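Long-range contacts in hydrolase, alpha/beta hydrolase FOLD family (Staphylococcus aureus, PDB 2XMZ), which probably catalyses the formation of 2-succinyl-6-hydroxy-2,4-cyclohexadiene-1-carboxylate (SHCHC), a lyase step of menaquinone biosynthesis, on an alpha/beta hydrolase scaffold: residues P51-E55 against Q179-M184; W200-K204 against K227-P233. All blocks are in the same frame, centred on the assembly; numbering follows the deposited sequence.

Contact 1: P51-E55 against Q179-M184; sequences PGHGE and QSPHKM
The amide oxygen Gln179 OE1 takes hydrogens from two donors: Gly54 N reaches it at 2.9 Å in a nearly straight bond (175° at the hydrogen), lying in the carbonyl plane on a lone pair, and a water that also donates to Gly52 O supplies the second. The same water accepts from Ser180 N, so one molecule ties the loop 51-55, with its two glycines, to the N-cap residue of helix 181-191. A bend at chi2 (-49°) folds the Gln179 chain back to bring the amide to Gly54. Gln179 NE2 is held by Asp28 and by the carbonyl of Gln175, which fixes the amide's rotation.

Beside this polar cluster the contact turns apolar. Met184, bent at chi2 and chi3, sets its methyl over one face of the His53 imidazole, a CH-pi contact with CE 3.3 Å from the ring centroid. Both ring nitrogens are engaged: His53 ND1 donates to Pro51 O at 3.0 Å, in the ring plane, and NE2 is hydrogen-bonded to Leu26 N. Lys183 runs its extended chain past Gly52, with CB 3.3 Å from Gly52 O.

Helix 181-191 belongs to the helical region inserted between strands 110-114 and 210-215, the cap position of alpha/beta hydrolases; the loop following core strand 44-48 meets its N-terminus, with helix 66-77 packed on Pro51 and helix 123-143 on Met184.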
ATOM      1  N   PRO A  51       4.118  -7.864  -6.589  1.00 20.41           N
ATOM      2  CA  PRO A  51       4.763  -9.165  -6.755  1.00 21.23           C
ATOM      3  C   PRO A  51       4.410 -10.149  -5.636  1.00 21.24           C
ATOM      4  O   PRO A  51       4.500  -9.816  -4.419  1.00 20.38           O
ATOM      5  CB  PRO A  51       6.246  -8.818  -6.709  1.00 21.96           C
ATOM      6  CG  PRO A  51       6.292  -7.433  -7.322  1.00 21.30           C
ATOM      7  CD  PRO A  51       5.076  -6.750  -6.772  1.00 20.15           C
ATOM      8  N   GLY A  52       4.025 -11.344  -6.063  1.00 22.24           N
ATOM      9  CA  GLY A  52       3.624 -12.433  -5.163  1.00 21.84           C
ATOM     10  C   GLY A  52       2.187 -12.398  -4.672  1.00 21.70           C
ATOM     11  O   GLY A  52       1.712 -13.372  -4.078  1.00 21.99           O
ATOM     12  N   HIS A  53       1.501 -11.279  -4.870  1.00 20.46           N
ATOM     13  CA  HIS A  53       0.161 -11.096  -4.308  1.00 20.54           C
ATOM     14  C   HIS A  53      -0.975 -11.194  -5.322  1.00 21.81           C
ATOM     15  O   HIS A  53      -0.864 -10.702  -6.466  1.00 21.31           O
ATOM     16  CB  HIS A  53       0.058  -9.749  -3.593  1.00 19.22           C
ATOM     17  CG  HIS A  53       0.912  -9.658  -2.364  1.00 19.76           C
ATOM     18  ND1 HIS A  53       2.288  -9.654  -2.413  1.00 21.23           N
ATOM     19  CD2 HIS A  53       0.582  -9.624  -1.054  1.00 17.53           C
ATOM     20  CE1 HIS A  53       2.772  -9.594  -1.183  1.00 20.31           C
ATOM     21  NE2 HIS A  53       1.756  -9.571  -0.340  1.00 19.36           N
ATOM     22  N   GLY A  54      -2.091 -11.776  -4.862  1.00 22.69           N
ATOM     23  CA  GLY A  54      -3.288 -11.900  -5.681  1.00 23.97           C
ATOM     24  C   GLY A  54      -2.996 -12.516  -7.029  1.00 25.65           C
ATOM     25  O   GLY A  54      -2.497 -13.639  -7.117  1.00 25.84           O
ATOM     26  N   GLU A  55      -3.303 -11.766  -8.085  1.00 26.17           N
ATOM     27  CA  GLU A  55      -3.209 -12.310  -9.433  1.00 27.85           C
ATOM     28  C   GLU A  55      -1.854 -12.062 -10.087  1.00 27.42           C
ATOM     29  O   GLU A  55      -1.678 -12.337 -11.260  1.00 27.97           O
ATOM     30  CB  GLU A  55      -4.384 -11.808 -10.280  1.00 28.76           C
ATOM     31  CG  GLU A  55      -5.725 -12.464  -9.866  0.50 29.89           C
ATOM     32  CD  GLU A  55      -6.897 -12.073 -10.761  0.50 31.14           C
ATOM     33  OE1 GLU A  55      -8.043 -12.116 -10.280  0.50 31.11           O
ATOM     34  OE2 GLU A  55      -6.682 -11.715 -11.937  0.50 31.97           O
ATOM     35  N   GLN A 179      -3.643 -16.151  -0.296  1.00 23.59           N
ATOM     36  CA  GLN A 179      -2.298 -15.831  -0.764  1.00 22.60           C
ATOM     37  C   GLN A 179      -1.450 -17.084  -0.758  1.00 23.17           C
ATOM     38  O   GLN A 179      -1.655 -17.970   0.057  1.00 24.07           O
ATOM     39  CB  GLN A 179      -1.647 -14.731   0.091  1.00 20.82           C
ATOM     40  CG  GLN A 179      -2.420 -13.410   0.124  1.00 21.24           C
ATOM     41  CD  GLN A 179      -2.816 -12.912  -1.270  1.00 22.87           C
ATOM     42  OE1 GLN A 179      -2.003 -12.934  -2.199  1.00 24.18           O
ATOM     43  NE2 GLN A 179      -4.067 -12.451  -1.409  1.00 21.19           N
ATOM     44  N   SER A 180      -0.528 -17.180  -1.703  1.00 23.34           N
ATOM     45  CA  SER A 180       0.405 -18.303  -1.751  1.00 24.06           C
ATOM     46  C   SER A 180       1.514 -18.092  -0.709  1.00 23.94           C
ATOM     47  O   SER A 180       2.227 -17.072  -0.767  1.00 21.86           O
ATOM     48  CB  SER A 180       0.999 -18.369  -3.147  1.00 24.91           C
ATOM     49  OG  SER A 180       1.946 -19.403  -3.217  1.00 27.68           O
ATOM     50  N   PRO A 181       1.660 -19.030   0.249  1.00 23.78           N
ATOM     51  CA  PRO A 181       2.685 -18.821   1.298  1.00 24.49           C
ATOM     52  C   PRO A 181       4.124 -18.714   0.783  1.00 24.47           C
ATOM     53  O   PRO A 181       4.895 -17.890   1.295  1.00 24.17           O
ATOM     54  CB  PRO A 181       2.529 -20.042   2.220  1.00 25.30           C
ATOM     55  CG  PRO A 181       1.747 -21.058   1.424  1.00 26.17           C
ATOM     56  CD  PRO A 181       0.859 -20.247   0.493  1.00 25.28           C
ATOM     57  N   HIS A 182       4.475 -19.503  -0.230  1.00 24.94           N
ATOM     58  CA  HIS A 182       5.802 -19.397  -0.846  1.00 26.04           C
ATOM     59  C   HIS A 182       6.033 -18.012  -1.475  1.00 24.55           C
ATOM     60  O   HIS A 182       7.135 -17.430  -1.360  1.00 23.75           O
ATOM     61  CB  HIS A 182       6.082 -20.580  -1.811  1.00 27.23           C
ATOM     62  CG  HIS A 182       5.447 -20.430  -3.163  1.00 31.03           C
ATOM     63  ND1 HIS A 182       4.143 -20.801  -3.423  1.00 34.98           N
ATOM     64  CD2 HIS A 182       5.937 -19.944  -4.330  1.00 34.08           C
ATOM     65  CE1 HIS A 182       3.857 -20.549  -4.694  1.00 33.82           C
ATOM     66  NE2 HIS A 182       4.929 -20.031  -5.266  1.00 35.37           N
ATOM     67  N   LYS A 183       4.989 -17.454  -2.101  1.00 23.24           N
ATOM     68  CA  LYS A 183       5.076 -16.109  -2.634  1.00 21.92           C
ATOM     69  C   LYS A 183       5.129 -15.054  -1.541  1.00 21.69           C
ATOM     70  O   LYS A 183       5.859 -14.085  -1.681  1.00 20.42           O
ATOM     71  CB  LYS A 183       3.940 -15.798  -3.623  1.00 21.32           C
ATOM     72  CG  LYS A 183       4.025 -16.644  -4.862  1.00 21.67           C
ATOM     73  CD  LYS A 183       3.008 -16.249  -5.926  1.00 22.17           C
ATOM     74  CE  LYS A 183       3.160 -17.159  -7.153  1.00 26.26           C
ATOM     75  NZ  LYS A 183       2.322 -16.670  -8.275  1.00 26.26           N
ATOM     76  N   MET A 184       4.362 -15.242  -0.458  1.00 21.48           N
ATOM     77  CA  MET A 184       4.418 -14.318   0.665  1.00 20.59           C
ATOM     78  C   MET A 184       5.831 -14.297   1.241  1.00 21.02           C
ATOM     79  O   MET A 184       6.348 -13.240   1.558  1.00 19.54           O
ATOM     80  CB  MET A 184       3.367 -14.685   1.732  1.00 20.61           C
ATOM     81  CG  MET A 184       1.916 -14.568   1.218  1.00 20.35           C
ATOM     82  SD  MET A 184       1.529 -12.832   0.744  1.00 21.78           S
ATOM     83  CE  MET A 184       1.817 -12.876  -1.029  1.00 19.01           C
TER
HETATM   84  O   HOH W   1      -0.379 -14.624  -3.377  1.00 14.35           O
HETATM   85  O   HOH W   2      -0.105 -14.468  -7.579  1.00 44.35           O

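Contact 2: W200-K204 against K227-P233; sequences WPRLK and KMANLIP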
ATOM      1  N   TRP A 200      13.721   8.016   4.224  1.00 26.37           N
ATOM      2  CA  TRP A 200      13.506   9.182   5.078  1.00 26.19           C
ATOM      3  C   TRP A 200      14.208  10.446   4.546  1.00 27.31           C
ATOM      4  O   TRP A 200      13.573  11.487   4.435  1.00 27.73           O
ATOM      5  CB  TRP A 200      13.903   8.876   6.532  1.00 26.48           C
ATOM      6  CG  TRP A 200      12.853   8.069   7.253  1.00 23.84           C
ATOM      7  CD1 TRP A 200      12.863   6.718   7.473  1.00 23.44           C
ATOM      8  CD2 TRP A 200      11.624   8.559   7.814  1.00 24.54           C
ATOM      9  NE1 TRP A 200      11.730   6.341   8.165  1.00 25.11           N
ATOM     10  CE2 TRP A 200      10.949   7.450   8.379  1.00 25.38           C
ATOM     11  CE3 TRP A 200      11.023   9.825   7.890  1.00 23.95           C
ATOM     12  CZ2 TRP A 200       9.706   7.572   9.016  1.00 24.60           C
ATOM     13  CZ3 TRP A 200       9.787   9.942   8.523  1.00 24.86           C
ATOM     14  CH2 TRP A 200       9.152   8.829   9.084  1.00 24.73           C
ATOM     15  N   PRO A 201      15.509  10.350   4.185  1.00 28.14           N
ATOM     16  CA  PRO A 201      16.211  11.541   3.676  1.00 29.25           C
ATOM     17  C   PRO A 201      15.843  11.968   2.236  1.00 28.64           C
ATOM     18  O   PRO A 201      16.240  13.042   1.807  1.00 29.51           O
ATOM     19  CB  PRO A 201      17.690  11.156   3.777  1.00 30.15           C
ATOM     20  CG  PRO A 201      17.712   9.682   3.723  1.00 30.22           C
ATOM     21  CD  PRO A 201      16.420   9.193   4.317  1.00 28.59           C
ATOM     22  N   ARG A 202      15.065  11.148   1.530  1.00 28.09           N
ATOM     23  CA  ARG A 202      14.620  11.457   0.163  1.00 27.87           C
ATOM     24  C   ARG A 202      13.165  11.940   0.117  1.00 26.66           C
ATOM     25  O   ARG A 202      12.669  12.271  -0.940  1.00 26.46           O
ATOM     26  CB  ARG A 202      14.810  10.235  -0.763  1.00 27.95           C
ATOM     27  CG  ARG A 202      16.287   9.894  -1.106  1.00 31.75           C
ATOM     28  CD  ARG A 202      16.409   9.374  -2.558  1.00 35.91           C
ATOM     29  NE  ARG A 202      17.727   8.824  -2.883  1.00 39.52           N
ATOM     30  CZ  ARG A 202      18.771   9.533  -3.319  1.00 42.13           C
ATOM     31  NH1 ARG A 202      19.921   8.918  -3.584  1.00 44.02           N
ATOM     32  NH2 ARG A 202      18.680  10.857  -3.495  1.00 43.10           N
ATOM     33  N   LEU A 203      12.474  11.968   1.263  1.00 25.94           N
ATOM     34  CA  LEU A 203      11.075  12.459   1.316  1.00 24.66           C
ATOM     35  C   LEU A 203      10.912  13.895   0.831  1.00 25.50           C
ATOM     36  O   LEU A 203       9.877  14.242   0.243  1.00 24.99           O
ATOM     37  CB  LEU A 203      10.496  12.355   2.737  1.00 23.87           C
ATOM     38  CG  LEU A 203      10.274  10.941   3.279  1.00 24.69           C
ATOM     39  CD1 LEU A 203       9.599  11.022   4.647  1.00 22.89           C
ATOM     40  CD2 LEU A 203       9.464  10.071   2.276  1.00 21.40           C
ATOM     41  N   LYS A 204      11.919  14.727   1.108  1.00 25.83           N
ATOM     42  CA  LYS A 204      11.924  16.109   0.665  1.00 27.16           C
ATOM     43  C   LYS A 204      11.978  16.246  -0.858  1.00 26.88           C
ATOM     44  O   LYS A 204      11.661  17.296  -1.388  1.00 27.43           O
ATOM     45  CB  LYS A 204      13.056  16.925   1.325  1.00 28.99           C
ATOM     46  CG  LYS A 204      14.460  16.457   1.020  1.00 30.53           C
ATOM     47  CD  LYS A 204      15.457  17.296   1.808  1.00 34.58           C
ATOM     48  CE  LYS A 204      16.665  16.501   2.196  1.00 38.50           C
ATOM     49  NZ  LYS A 204      17.425  16.051   1.002  1.00 43.75           N
ATOM     50  N   LYS A 227       5.739  12.511  11.060  1.00 25.84           N
ATOM     51  CA  LYS A 227       7.127  12.740  10.665  1.00 26.39           C
ATOM     52  C   LYS A 227       7.268  12.877   9.148  1.00 24.91           C
ATOM     53  O   LYS A 227       7.924  13.792   8.693  1.00 25.41           O
ATOM     54  CB  LYS A 227       8.025  11.627  11.171  1.00 26.22           C
ATOM     55  CG  LYS A 227       8.386  11.720  12.627  1.00 30.06           C
ATOM     56  CD  LYS A 227       9.283  10.531  12.915  1.00 34.11           C
ATOM     57  CE  LYS A 227       9.156  10.043  14.331  1.00 38.11           C
ATOM     58  NZ  LYS A 227      10.001   8.845  14.543  1.00 39.71           N
ATOM     59  N   MET A 228       6.641  11.972   8.393  1.00 23.37           N
ATOM     60  CA  MET A 228       6.589  12.063   6.930  1.00 22.47           C
ATOM     61  C   MET A 228       6.019  13.408   6.467  1.00 22.93           C
ATOM     62  O   MET A 228       6.591  14.060   5.598  1.00 22.59           O
ATOM     63  CB  MET A 228       5.752  10.925   6.326  1.00 22.48           C
ATOM     64  CG  MET A 228       6.349   9.528   6.496  1.00 21.01           C
ATOM     65  SD  MET A 228       5.637   8.391   5.333  1.00 24.72           S
ATOM     66  CE  MET A 228       3.943   8.358   5.920  1.00 17.10           C
ATOM     67  N   ALA A 229       4.906  13.819   7.061  1.00 23.37           N
ATOM     68  CA  ALA A 229       4.254  15.082   6.681  1.00 24.95           C
ATOM     69  C   ALA A 229       5.201  16.258   6.806  1.00 26.37           C
ATOM     70  O   ALA A 229       5.222  17.141   5.944  1.00 27.16           O
ATOM     71  CB  ALA A 229       3.013  15.315   7.522  1.00 25.59           C
ATOM     72  N   ASN A 230       6.001  16.261   7.875  1.00 26.89           N
ATOM     73  CA  ASN A 230       6.979  17.318   8.116  1.00 28.79           C
ATOM     74  C   ASN A 230       7.980  17.467   6.993  1.00 27.74           C
ATOM     75  O   ASN A 230       8.501  18.556   6.759  1.00 28.20           O
ATOM     76  CB  ASN A 230       7.788  17.035   9.391  1.00 30.07           C
ATOM     77  CG  ASN A 230       7.029  17.324  10.655  1.00 35.68           C
ATOM     78  OD1 ASN A 230       6.047  18.071  10.654  1.00 40.79           O
ATOM     79  ND2 ASN A 230       7.498  16.747  11.768  1.00 37.49           N
ATOM     80  N   LEU A 231       8.289  16.346   6.343  1.00 26.24           N
ATOM     81  CA  LEU A 231       9.421  16.251   5.428  1.00 25.81           C
ATOM     82  C   LEU A 231       9.018  16.346   3.958  1.00 24.82           C
ATOM     83  O   LEU A 231       9.805  16.790   3.133  1.00 24.51           O
ATOM     84  CB  LEU A 231      10.189  14.941   5.676  1.00 25.20           C
ATOM     85  CG  LEU A 231      11.024  14.952   6.986  1.00 27.31           C
ATOM     86  CD1 LEU A 231      11.618  13.570   7.306  1.00 27.41           C
ATOM     87  CD2 LEU A 231      12.111  16.022   6.946  1.00 28.23           C
ATOM     88  N   ILE A 232       7.813  15.890   3.645  1.00 23.51           N
ATOM     89  CA  ILE A 232       7.255  16.015   2.284  1.00 23.44           C
ATOM     90  C   ILE A 232       6.673  17.427   2.195  1.00 24.50           C
ATOM     91  O   ILE A 232       5.768  17.761   2.960  1.00 24.27           O
ATOM     92  CB  ILE A 232       6.193  14.922   2.012  1.00 21.67           C
ATOM     93  CG1 ILE A 232       6.829  13.535   2.150  1.00 21.57           C
ATOM     94  CG2 ILE A 232       5.503  15.134   0.634  1.00 22.99           C
ATOM     95  CD1 ILE A 232       5.845  12.373   1.968  1.00 20.61           C
ATOM     96  N   PRO A 233       7.227  18.281   1.300  1.00 26.32           N
ATOM     97  CA  PRO A 233       6.922  19.714   1.394  1.00 28.02           C
ATOM     98  C   PRO A 233       5.458  20.114   1.130  1.00 28.74           C
ATOM     99  O   PRO A 233       4.957  21.029   1.794  1.00 27.85           O
ATOM    100  CB  PRO A 233       7.847  20.343   0.339  1.00 29.53           C
ATOM    101  CG  PRO A 233       8.193  19.246  -0.575  1.00 27.37           C
ATOM    102  CD  PRO A 233       8.230  18.009   0.256  1.00 26.14           C
TER
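Apolar packing joins residues 200-204, in the connection leading to strand 210-215, to the C-terminal end of helix 219-231 and the residues after it; no hydrogen bond crosses between them. Trp200 presents the outer rim of its six-membered ring to the helix. Leu231 CD1 meets that rim near the ring plane, 3.8 Å from Trp200 CE3, while Lys227 CB comes in obliquely, 3.6 Å from Trp200 CZ3, before the rest of its chain leads away. Hydrogen bonding of Trp200 NE1 to the carbonyl of Gly119 secures the far side of the indole.

Leu203 fills the next position. With CG anti to its carbonyl carbon (chi1 -67°), it directs CD1 at the backbone and CG of Met228, 3.9 Å from Met228 CA, and Leu203 CB lies 3.9 Å from both Leu231 CB and Ile232 CG1. Lys204 CA approaches Leu231 O at 3.3 Å as a CA-H...O contact.

Pro118, from a loop, and Leu98 of helix 92-103 pack on Leu203 and Met228, and Ile212 of strand 210-215 backs Met228. Helix 219-231 links the parallel neighbours 210-215 and 235-240 in a beta-alpha-beta crossover, the repeating unit of the alpha/beta hydrolase fold, and the lead-in to the first strand packs against that helix.

How the contacts relate
The two contacts illustrate how chemistry can follow position within one alpha/beta hydrolase fold. Contact 1 is the more buried, yet much of its grip is polar: a side-chain amide and a water satisfy the backbone of a glycine-containing loop at the beginning of a helix. Contact 2, only partly buried, depends on hydrocarbon surfaces at the end of a helix and has no hydrogen bond between its segments. They share no helix or strand and follow one another in sequence. The centres of contact 1 and contact 2 are 31 Å apart, on opposite sides of the chain's centre. Contact 1 joins regions 124 residues apart, whereas the closest ends of contact 2 are only 23 residues apart.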